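Local coordinates for putative glucarate dehydratase (Pseudomonas fluorescens, PDB 4IT1), which probably catalyses the magnesium-dependent dehydration of D-glucarate to 5-dehydro-4-deoxy-D-glucarate, as a member of the mandelate racemase branch of the enolase superfamily, at residues M23-D37 and P49-N62. Sequence-based numbering, arbitrary orientation.
Sequences MKITRVTVTPIAFRD and PFALRSIIEIESDN
Ala51 O lies over one face of the Phe35 ring, 3.8 Å from its plane and near its centre; Ile33 CD1 lies at the ring edge, in plane. Ala51 CB reaches Phe35 CE1 at 3.7 Å, and Arg53 CB approaches CE2 obliquely. With CG between its backbone N and carbonyl carbon (chi1 41°), the ring folds back over the neighbouring strand. Replacing this ring by the methyl of an alanine is likely to leave Ala51 O without its aromatic cover and to open a gap beside Ala51 CB and Arg53 CB. At the other end, Glu57 OE2 stands over one face of the Arg27 guanidinium, 3.9 Å from NH2: a long salt bridge of charges alone, the planes 55° apart. Strands 25-36 and 50-60 form an antiparallel hairpin in the three-stranded sheet of the N-terminal capping domain characteristic of this superfamily. Thr26 and Arg27 both face Glu59 in a classic beta bulge: Glu59 O accepts a 2.9 Å bond from Thr26 N and a weak one from Arg27 N. On the face bearing Val28, Ile58 CD1 touches both valine methyls at 3.8 Å, the two side chains pointing the same way; helices 74-87 and 128-148 pack there. Beyond CB, which packs on Ile33 CG1, the Arg53 chain runs on to Glu69 (salt bridge through NE) and Ser350 OG (hydrogen bond from NH2), about 8 Å from the side chain of His342, a predicted proton acceptor.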
ATOM      1  N   MET A  23      -0.492 -23.627   9.314  1.00 79.51           N
ATOM      2  CA  MET A  23      -1.555 -24.098   8.420  1.00 88.25           C
ATOM      3  C   MET A  23      -1.033 -24.125   6.979  1.00 95.22           C
ATOM      4  O   MET A  23      -0.295 -23.223   6.573  1.00 98.64           O
ATOM      5  CB  MET A  23      -2.774 -23.189   8.535  1.00 80.90           C
ATOM      6  CG  MET A  23      -3.932 -23.516   7.607  1.00 74.65           C
ATOM      7  SD  MET A  23      -5.001 -22.068   7.526  1.00 88.11           S
ATOM      8  CE  MET A  23      -6.360 -22.614   6.504  1.00 71.22           C
ATOM      9  N   LYS A  24      -1.411 -25.154   6.217  1.00 90.11           N
ATOM     10  CA  LYS A  24      -0.813 -25.399   4.899  1.00 80.39           C
ATOM     11  C   LYS A  24      -1.795 -25.845   3.816  1.00 84.48           C
ATOM     12  O   LYS A  24      -2.817 -26.468   4.107  1.00 95.64           O
ATOM     13  CB  LYS A  24       0.358 -26.382   5.022  1.00 78.18           C
ATOM     14  CG  LYS A  24       1.657 -25.695   5.416  1.00 83.18           C
ATOM     15  CD  LYS A  24       2.602 -26.580   6.206  1.00 86.20           C
ATOM     16  CE  LYS A  24       3.838 -25.784   6.595  1.00 89.99           C
ATOM     17  NZ  LYS A  24       4.785 -26.563   7.437  1.00 99.04           N
ATOM     18  N   ILE A  25      -1.476 -25.495   2.569  1.00 81.00           N
ATOM     19  CA  ILE A  25      -2.312 -25.829   1.414  1.00 82.74           C
ATOM     20  C   ILE A  25      -2.086 -27.276   0.996  1.00 82.16           C
ATOM     21  O   ILE A  25      -0.943 -27.734   0.899  1.00 77.84           O
ATOM     22  CB  ILE A  25      -2.014 -24.913   0.202  1.00 83.49           C
ATOM     23  CG1 ILE A  25      -2.217 -23.440   0.572  1.00 84.94           C
ATOM     24  CG2 ILE A  25      -2.895 -25.281  -0.988  1.00 83.28           C
ATOM     25  CD1 ILE A  25      -1.545 -22.470  -0.377  1.00 70.75           C
ATOM     26  N   THR A  26      -3.181 -27.985   0.739  1.00 78.71           N
ATOM     27  CA  THR A  26      -3.107 -29.385   0.322  1.00 85.42           C
ATOM     28  C   THR A  26      -3.588 -29.614  -1.113  1.00 81.87           C
ATOM     29  O   THR A  26      -3.126 -30.538  -1.781  1.00 78.92           O
ATOM     30  CB  THR A  26      -3.901 -30.314   1.276  1.00 85.09           C
ATOM     31  OG1 THR A  26      -5.271 -29.887   1.351  1.00 78.32           O
ATOM     32  CG2 THR A  26      -3.280 -30.314   2.668  1.00 64.10           C
ATOM     33  N   ARG A  27      -4.539 -28.792  -1.535  1.00 85.45           N
ATOM     34  CA  ARG A  27      -5.221 -28.957  -2.808  1.00 94.01           C
ATOM     35  C   ARG A  27      -5.326 -27.660  -3.627  1.00 93.12           C
ATOM     36  O   ARG A  27      -5.603 -26.604  -3.083  1.00 87.80           O
ATOM     37  CB  ARG A  27      -6.616 -29.502  -2.535  1.00 80.51           C
ATOM     38  CG  ARG A  27      -7.153 -30.443  -3.582  1.00 84.78           C
ATOM     39  CD  ARG A  27      -8.260 -29.771  -4.369  1.00 97.60           C
ATOM     40  NE  ARG A  27      -9.562 -29.938  -3.742  1.00 99.52           N
ATOM     41  CZ  ARG A  27     -10.577 -30.578  -4.307  1.00102.70           C
ATOM     42  NH1 ARG A  27     -10.440 -31.112  -5.511  1.00 94.34           N
ATOM     43  NH2 ARG A  27     -11.732 -30.686  -3.669  1.00 94.75           N
ATOM     44  N   VAL A  28      -5.125 -27.758  -4.937  1.00 89.56           N
ATOM     45  CA  VAL A  28      -5.367 -26.633  -5.860  1.00 70.35           C
ATOM     46  C   VAL A  28      -6.096 -27.109  -7.119  1.00 70.89           C
ATOM     47  O   VAL A  28      -5.695 -28.093  -7.738  1.00 90.12           O
ATOM     48  CB  VAL A  28      -4.061 -25.913  -6.271  1.00 77.99           C
ATOM     49  CG1 VAL A  28      -4.375 -24.693  -7.127  1.00 75.59           C
ATOM     50  CG2 VAL A  28      -3.250 -25.490  -5.050  1.00 72.49           C
ATOM     51  N   THR A  29      -7.156 -26.403  -7.499  1.00 66.09           N
ATOM     52  CA  THR A  29      -7.980 -26.798  -8.640  1.00 73.87           C
ATOM     53  C   THR A  29      -8.316 -25.613  -9.552  1.00 86.42           C
ATOM     54  O   THR A  29      -9.183 -24.787  -9.241  1.00 87.45           O
ATOM     55  CB  THR A  29      -9.272 -27.521  -8.191  1.00 72.83           C
ATOM     56  OG1 THR A  29      -8.929 -28.663  -7.399  1.00 83.25           O
ATOM     57  CG2 THR A  29     -10.097 -27.979  -9.392  1.00 72.74           C
ATOM     58  N   VAL A  30      -7.620 -25.552 -10.685  1.00 77.57           N
ATOM     59  CA  VAL A  30      -7.877 -24.549 -11.709  1.00 65.71           C
ATOM     60  C   VAL A  30      -8.824 -25.140 -12.752  1.00 63.22           C
ATOM     61  O   VAL A  30      -8.572 -26.213 -13.297  1.00 74.51           O
ATOM     62  CB  VAL A  30      -6.568 -24.075 -12.371  1.00 65.07           C
ATOM     63  CG1 VAL A  30      -6.824 -22.840 -13.221  1.00 72.80           C
ATOM     64  CG2 VAL A  30      -5.507 -23.792 -11.314  1.00 51.70           C
ATOM     65  N   THR A  31      -9.910 -24.430 -13.029  1.00 51.18           N
ATOM     66  CA  THR A  31     -10.996 -24.977 -13.826  1.00 55.77           C
ATOM     67  C   THR A  31     -11.502 -23.963 -14.854  1.00 62.64           C
ATOM     68  O   THR A  31     -12.138 -22.975 -14.493  1.00 71.38           O
ATOM     69  CB  THR A  31     -12.154 -25.463 -12.917  1.00 61.64           C
ATOM     70  OG1 THR A  31     -11.658 -26.444 -11.994  1.00 62.47           O
ATOM     71  CG2 THR A  31     -13.289 -26.065 -13.735  1.00 49.68           C
ATOM     72  N   PRO A  32     -11.203 -24.201 -16.144  1.00 63.51           N
ATOM     73  CA  PRO A  32     -11.685 -23.332 -17.226  1.00 58.81           C
ATOM     74  C   PRO A  32     -13.179 -23.475 -17.504  1.00 52.81           C
ATOM     75  O   PRO A  32     -13.720 -24.572 -17.400  1.00 63.97           O
ATOM     76  CB  PRO A  32     -10.870 -23.790 -18.439  1.00 61.28           C
ATOM     77  CG  PRO A  32     -10.352 -25.144 -18.089  1.00 68.31           C
ATOM     78  CD  PRO A  32     -10.180 -25.156 -16.605  1.00 62.29           C
ATOM     79  N   ILE A  33     -13.829 -22.369 -17.869  1.00 53.01           N
ATOM     80  CA  ILE A  33     -15.281 -22.344 -18.129  1.00 59.07           C
ATOM     81  C   ILE A  33     -15.678 -21.373 -19.243  1.00 57.14           C
ATOM     82  O   ILE A  33     -14.914 -20.473 -19.606  1.00 53.08           O
ATOM     83  CB  ILE A  33     -16.111 -21.964 -16.869  1.00 66.65           C
ATOM     84  CG1 ILE A  33     -15.693 -20.591 -16.328  1.00 64.11           C
ATOM     85  CG2 ILE A  33     -16.010 -23.032 -15.783  1.00 69.74           C
ATOM     86  CD1 ILE A  33     -16.858 -19.741 -15.876  1.00 68.05           C
ATOM     87  N   ALA A  34     -16.887 -21.537 -19.767  1.00 50.90           N
ATOM     88  CA  ALA A  34     -17.408 -20.591 -20.747  1.00 62.01           C
ATOM     89  C   ALA A  34     -18.876 -20.309 -20.507  1.00 61.56           C
ATOM     90  O   ALA A  34     -19.632 -21.200 -20.122  1.00 70.87           O
ATOM     91  CB  ALA A  34     -17.189 -21.099 -22.164  1.00 63.78           C
ATOM     92  N   PHE A  35     -19.277 -19.069 -20.749  1.00 51.26           N
ATOM     93  CA  PHE A  35     -20.658 -18.673 -20.538  1.00 58.12           C
ATOM     94  C   PHE A  35     -21.173 -17.866 -21.709  1.00 58.74           C
ATOM     95  O   PHE A  35     -20.406 -17.173 -22.383  1.00 65.25           O
ATOM     96  CB  PHE A  35     -20.824 -17.899 -19.219  1.00 65.13           C
ATOM     97  CG  PHE A  35     -19.718 -16.911 -18.938  1.00 65.13           C
ATOM     98  CD1 PHE A  35     -19.709 -15.656 -19.546  1.00 63.70           C
ATOM     99  CD2 PHE A  35     -18.695 -17.232 -18.048  1.00 63.54           C
ATOM    100  CE1 PHE A  35     -18.695 -14.744 -19.281  1.00 62.38           C
ATOM    101  CE2 PHE A  35     -17.681 -16.327 -17.778  1.00 61.62           C
ATOM    102  CZ  PHE A  35     -17.683 -15.080 -18.395  1.00 65.23           C
ATOM    103  N   ARG A  36     -22.473 -17.971 -21.957  1.00 52.08           N
ATOM    104  CA  ARG A  36     -23.101 -17.240 -23.050  1.00 57.03           C
ATOM    105  C   ARG A  36     -22.810 -15.750 -22.907  1.00 66.36           C
ATOM    106  O   ARG A  36     -22.903 -15.181 -21.810  1.00 52.65           O
ATOM    107  CB  ARG A  36     -24.612 -17.511 -23.121  1.00 62.57           C
ATOM    108  CG  ARG A  36     -24.974 -18.994 -23.078  1.00 68.21           C
ATOM    109  CD  ARG A  36     -26.313 -19.315 -23.738  1.00 69.77           C
ATOM    110  NE  ARG A  36     -27.466 -18.603 -23.181  1.00 70.75           N
ATOM    111  CZ  ARG A  36     -28.006 -18.835 -21.984  1.00 74.30           C
ATOM    112  NH1 ARG A  36     -27.490 -19.749 -21.169  1.00 66.20           N
ATOM    113  NH2 ARG A  36     -29.064 -18.134 -21.594  1.00 71.51           N
ATOM    114  N   ASP A  37     -22.412 -15.139 -24.015  1.00 61.17           N
ATOM    115  CA  ASP A  37     -22.124 -13.726 -24.041  1.00 55.24           C
ATOM    116  C   ASP A  37     -22.953 -13.131 -25.168  1.00 56.04           C
ATOM    117  O   ASP A  37     -22.952 -13.652 -26.281  1.00 62.87           O
ATOM    118  CB  ASP A  37     -20.629 -13.497 -24.286  1.00 71.24           C
ATOM    119  CG  ASP A  37     -20.037 -12.412 -23.392  1.00 81.37           C
ATOM    120  OD1 ASP A  37     -20.621 -12.110 -22.326  1.00 92.64           O
ATOM    121  OD2 ASP A  37     -18.967 -11.871 -23.747  1.00 77.69           O
ATOM    122  N   PRO A  49     -20.159 -15.409 -29.181  1.00 74.09           N
ATOM    123  CA  PRO A  49     -21.288 -15.971 -28.429  1.00 68.17           C
ATOM    124  C   PRO A  49     -20.878 -16.618 -27.104  1.00 68.48           C
ATOM    125  O   PRO A  49     -21.742 -16.891 -26.267  1.00 69.98           O
ATOM    126  CB  PRO A  49     -21.873 -17.013 -29.390  1.00 72.34           C
ATOM    127  CG  PRO A  49     -20.768 -17.318 -30.347  1.00 82.60           C
ATOM    128  CD  PRO A  49     -20.037 -16.022 -30.515  1.00 75.44           C
ATOM    129  N   PHE A  50     -19.577 -16.851 -26.915  1.00 56.62           N
ATOM    130  CA  PHE A  50     -19.069 -17.321 -25.623  1.00 57.20           C
ATOM    131  C   PHE A  50     -17.902 -16.480 -25.133  1.00 66.07           C
ATOM    132  O   PHE A  50     -17.248 -15.792 -25.917  1.00 67.00           O
ATOM    133  CB  PHE A  50     -18.712 -18.810 -25.665  1.00 59.35           C
ATOM    134  CG  PHE A  50     -19.870 -19.682 -26.055  1.00 67.19           C
ATOM    135  CD1 PHE A  50     -20.771 -20.135 -25.093  1.00 70.00           C
ATOM    136  CD2 PHE A  50     -20.088 -20.021 -27.390  1.00 60.14           C
ATOM    137  CE1 PHE A  50     -21.856 -20.924 -25.454  1.00 70.29           C
ATOM    138  CE2 PHE A  50     -21.170 -20.810 -27.756  1.00 64.94           C
ATOM    139  CZ  PHE A  50     -22.056 -21.264 -26.786  1.00 66.17           C
ATOM    140  N   ALA A  51     -17.675 -16.529 -23.823  1.00 61.68           N
ATOM    141  CA  ALA A  51     -16.575 -15.825 -23.184  1.00 56.12           C
ATOM    142  C   ALA A  51     -15.963 -16.734 -22.125  1.00 54.33           C
ATOM    143  O   ALA A  51     -16.674 -17.497 -21.470  1.00 60.83           O
ATOM    144  CB  ALA A  51     -17.062 -14.515 -22.575  1.00 59.05           C
ATOM    145  N   LEU A  52     -14.646 -16.652 -21.966  1.00 47.43           N
ATOM    146  CA  LEU A  52     -13.896 -17.587 -21.129  1.00 45.59           C
ATOM    147  C   LEU A  52     -13.538 -17.007 -19.762  1.00 58.57           C
ATOM    148  O   LEU A  52     -13.613 -15.792 -19.550  1.00 54.39           O
ATOM    149  CB  LEU A  52     -12.621 -18.031 -21.853  1.00 53.18           C
ATOM    150  CG  LEU A  52     -12.726 -18.335 -23.356  1.00 55.51           C
ATOM    151  CD1 LEU A  52     -11.354 -18.637 -23.954  1.00 45.89           C
ATOM    152  CD2 LEU A  52     -13.708 -19.469 -23.625  1.00 44.98           C
ATOM    153  N   ARG A  53     -13.139 -17.890 -18.846  1.00 55.26           N
ATOM    154  CA  ARG A  53     -12.853 -17.536 -17.461  1.00 56.37           C
ATOM    155  C   ARG A  53     -12.268 -18.760 -16.787  1.00 53.60           C
ATOM    156  O   ARG A  53     -12.507 -19.877 -17.232  1.00 57.08           O
ATOM    157  CB  ARG A  53     -14.144 -17.122 -16.735  1.00 62.95           C
ATOM    158  CG  ARG A  53     -13.948 -16.159 -15.572  1.00 64.19           C
ATOM    159  CD  ARG A  53     -13.851 -14.711 -16.043  1.00 65.48           C
ATOM    160  NE  ARG A  53     -13.390 -13.831 -14.971  1.00 77.92           N
ATOM    161  CZ  ARG A  53     -12.928 -12.597 -15.148  1.00 76.94           C
ATOM    162  NH1 ARG A  53     -12.853 -12.072 -16.364  1.00 69.79           N
ATOM    163  NH2 ARG A  53     -12.533 -11.886 -14.100  1.00 75.44           N
ATOM    164  N   SER A  54     -11.495 -18.556 -15.727  1.00 58.32           N
ATOM    165  CA  SER A  54     -10.966 -19.671 -14.952  1.00 61.67           C
ATOM    166  C   SER A  54     -11.323 -19.533 -13.471  1.00 72.96           C
ATOM    167  O   SER A  54     -11.301 -18.429 -12.916  1.00 69.77           O
ATOM    168  CB  SER A  54      -9.458 -19.784 -15.125  1.00 56.86           C
ATOM    169  OG  SER A  54      -8.814 -18.646 -14.590  1.00 66.74           O
ATOM    170  N   ILE A  55     -11.651 -20.665 -12.851  1.00 72.56           N
ATOM    171  CA  ILE A  55     -12.078 -20.719 -11.456  1.00 54.24           C
ATOM    172  C   ILE A  55     -11.024 -21.460 -10.639  1.00 57.49           C
ATOM    173  O   ILE A  55     -10.612 -22.566 -10.992  1.00 63.31           O
ATOM    174  CB  ILE A  55     -13.445 -21.423 -11.320  1.00 60.33           C
ATOM    175  CG1 ILE A  55     -14.439 -20.912 -12.377  1.00 55.87           C
ATOM    176  CG2 ILE A  55     -14.001 -21.285  -9.902  1.00 63.72           C
ATOM    177  CD1 ILE A  55     -14.965 -19.508 -12.155  1.00 65.28           C
ATOM    178  N   ILE A  56     -10.585 -20.834  -9.551  1.00 63.30           N
ATOM    179  CA  ILE A  56      -9.548 -21.392  -8.687  1.00 63.83           C
ATOM    180  C   ILE A  56     -10.142 -21.883  -7.359  1.00 73.86           C
ATOM    181  O   ILE A  56     -10.888 -21.162  -6.699  1.00 75.60           O
ATOM    182  CB  ILE A  56      -8.429 -20.358  -8.408  1.00 60.60           C
ATOM    183  CG1 ILE A  56      -7.741 -19.911  -9.706  1.00 69.71           C
ATOM    184  CG2 ILE A  56      -7.385 -20.926  -7.459  1.00 50.37           C
ATOM    185  CD1 ILE A  56      -8.466 -18.817 -10.465  1.00 68.03           C
ATOM    186  N   GLU A  57      -9.812 -23.119  -6.989  1.00 82.24           N
ATOM    187  CA  GLU A  57     -10.157 -23.682  -5.682  1.00 75.50           C
ATOM    188  C   GLU A  57      -8.889 -23.972  -4.897  1.00 74.13           C
ATOM    189  O   GLU A  57      -7.978 -24.623  -5.400  1.00 76.66           O
ATOM    190  CB  GLU A  57     -10.931 -24.989  -5.842  1.00 88.51           C
ATOM    191  CG  GLU A  57     -12.359 -24.969  -5.328  1.00 97.81           C
ATOM    192  CD  GLU A  57     -12.943 -26.366  -5.133  1.00111.68           C
ATOM    193  OE1 GLU A  57     -14.048 -26.467  -4.563  1.00111.59           O
ATOM    194  OE2 GLU A  57     -12.305 -27.365  -5.539  1.00110.86           O
ATOM    195  N   ILE A  58      -8.831 -23.478  -3.668  1.00 75.22           N
ATOM    196  CA  ILE A  58      -7.747 -23.818  -2.754  1.00 80.33           C
ATOM    197  C   ILE A  58      -8.343 -24.553  -1.554  1.00 86.50           C
ATOM    198  O   ILE A  58      -9.469 -24.273  -1.144  1.00 75.49           O
ATOM    199  CB  ILE A  58      -6.970 -22.566  -2.286  1.00 83.09           C
ATOM    200  CG1 ILE A  58      -6.484 -21.741  -3.486  1.00 91.07           C
ATOM    201  CG2 ILE A  58      -5.811 -22.936  -1.364  1.00 79.50           C
ATOM    202  CD1 ILE A  58      -5.423 -22.407  -4.338  1.00 96.33           C
ATOM    203  N   GLU A  59      -7.591 -25.506  -1.015  1.00 74.53           N
ATOM    204  CA  GLU A  59      -8.003 -26.222   0.181  1.00 77.03           C
ATOM    205  C   GLU A  59      -6.804 -26.378   1.105  1.00 75.40           C
ATOM    206  O   GLU A  59      -5.660 -26.522   0.654  1.00 62.88           O
ATOM    207  CB  GLU A  59      -8.609 -27.586  -0.170  1.00 90.59           C
ATOM    208  CG  GLU A  59      -9.425 -28.228   0.948  1.00100.72           C
ATOM    209  CD  GLU A  59      -9.621 -29.726   0.762  1.00102.06           C
ATOM    210  OE1 GLU A  59     -10.787 -30.164   0.648  1.00 97.02           O
ATOM    211  OE2 GLU A  59      -8.610 -30.464   0.731  1.00 93.83           O
ATOM    212  N   SER A  60      -7.086 -26.340   2.402  1.00 75.66           N
ATOM    213  CA  SER A  60      -6.064 -26.412   3.434  1.00 84.95           C
ATOM    214  C   SER A  60      -6.152 -27.736   4.189  1.00 82.19           C
ATOM    215  O   SER A  60      -7.161 -28.442   4.085  1.00 82.19           O
ATOM    216  CB  SER A  60      -6.253 -25.248   4.401  1.00 95.31           C
ATOM    217  OG  SER A  60      -7.625 -25.101   4.749  1.00 87.83           O
ATOM    218  N   ASP A  61      -5.105 -28.055   4.955  1.00 78.68           N
ATOM    219  CA  ASP A  61      -5.050 -29.287   5.760  1.00 87.19           C
ATOM    220  C   ASP A  61      -6.166 -29.412   6.811  1.00 89.56           C
ATOM    221  O   ASP A  61      -6.478 -30.518   7.257  1.00 97.30           O
ATOM    222  CB  ASP A  61      -3.668 -29.461   6.417  1.00 83.44           C
ATOM    223  CG  ASP A  61      -3.276 -28.290   7.318  1.00 92.59           C
ATOM    224  OD1 ASP A  61      -4.144 -27.464   7.683  1.00 99.30           O
ATOM    225  OD2 ASP A  61      -2.078 -28.201   7.672  1.00 78.54           O
ATOM    226  N   ASN A  62      -6.752 -28.279   7.194  1.00 81.16           N
ATOM    227  CA  ASN A  62      -7.849 -28.236   8.163  1.00 76.46           C
ATOM    228  C   ASN A  62      -9.226 -27.982   7.534  1.00 78.50           C
ATOM    229  O   ASN A  62     -10.152 -27.520   8.209  1.00 74.44           O
ATOM    230  CB  ASN A  62      -7.556 -27.231   9.293  1.00 87.34           C
ATOM    231  CG  ASN A  62      -7.119 -25.860   8.784  1.00 96.18           C
ATOM    232  OD1 ASN A  62      -6.543 -25.072   9.534  1.00 93.24           O
ATOM    233  ND2 ASN A  62      -7.389 -25.568   7.517  1.00 94.99           N
TER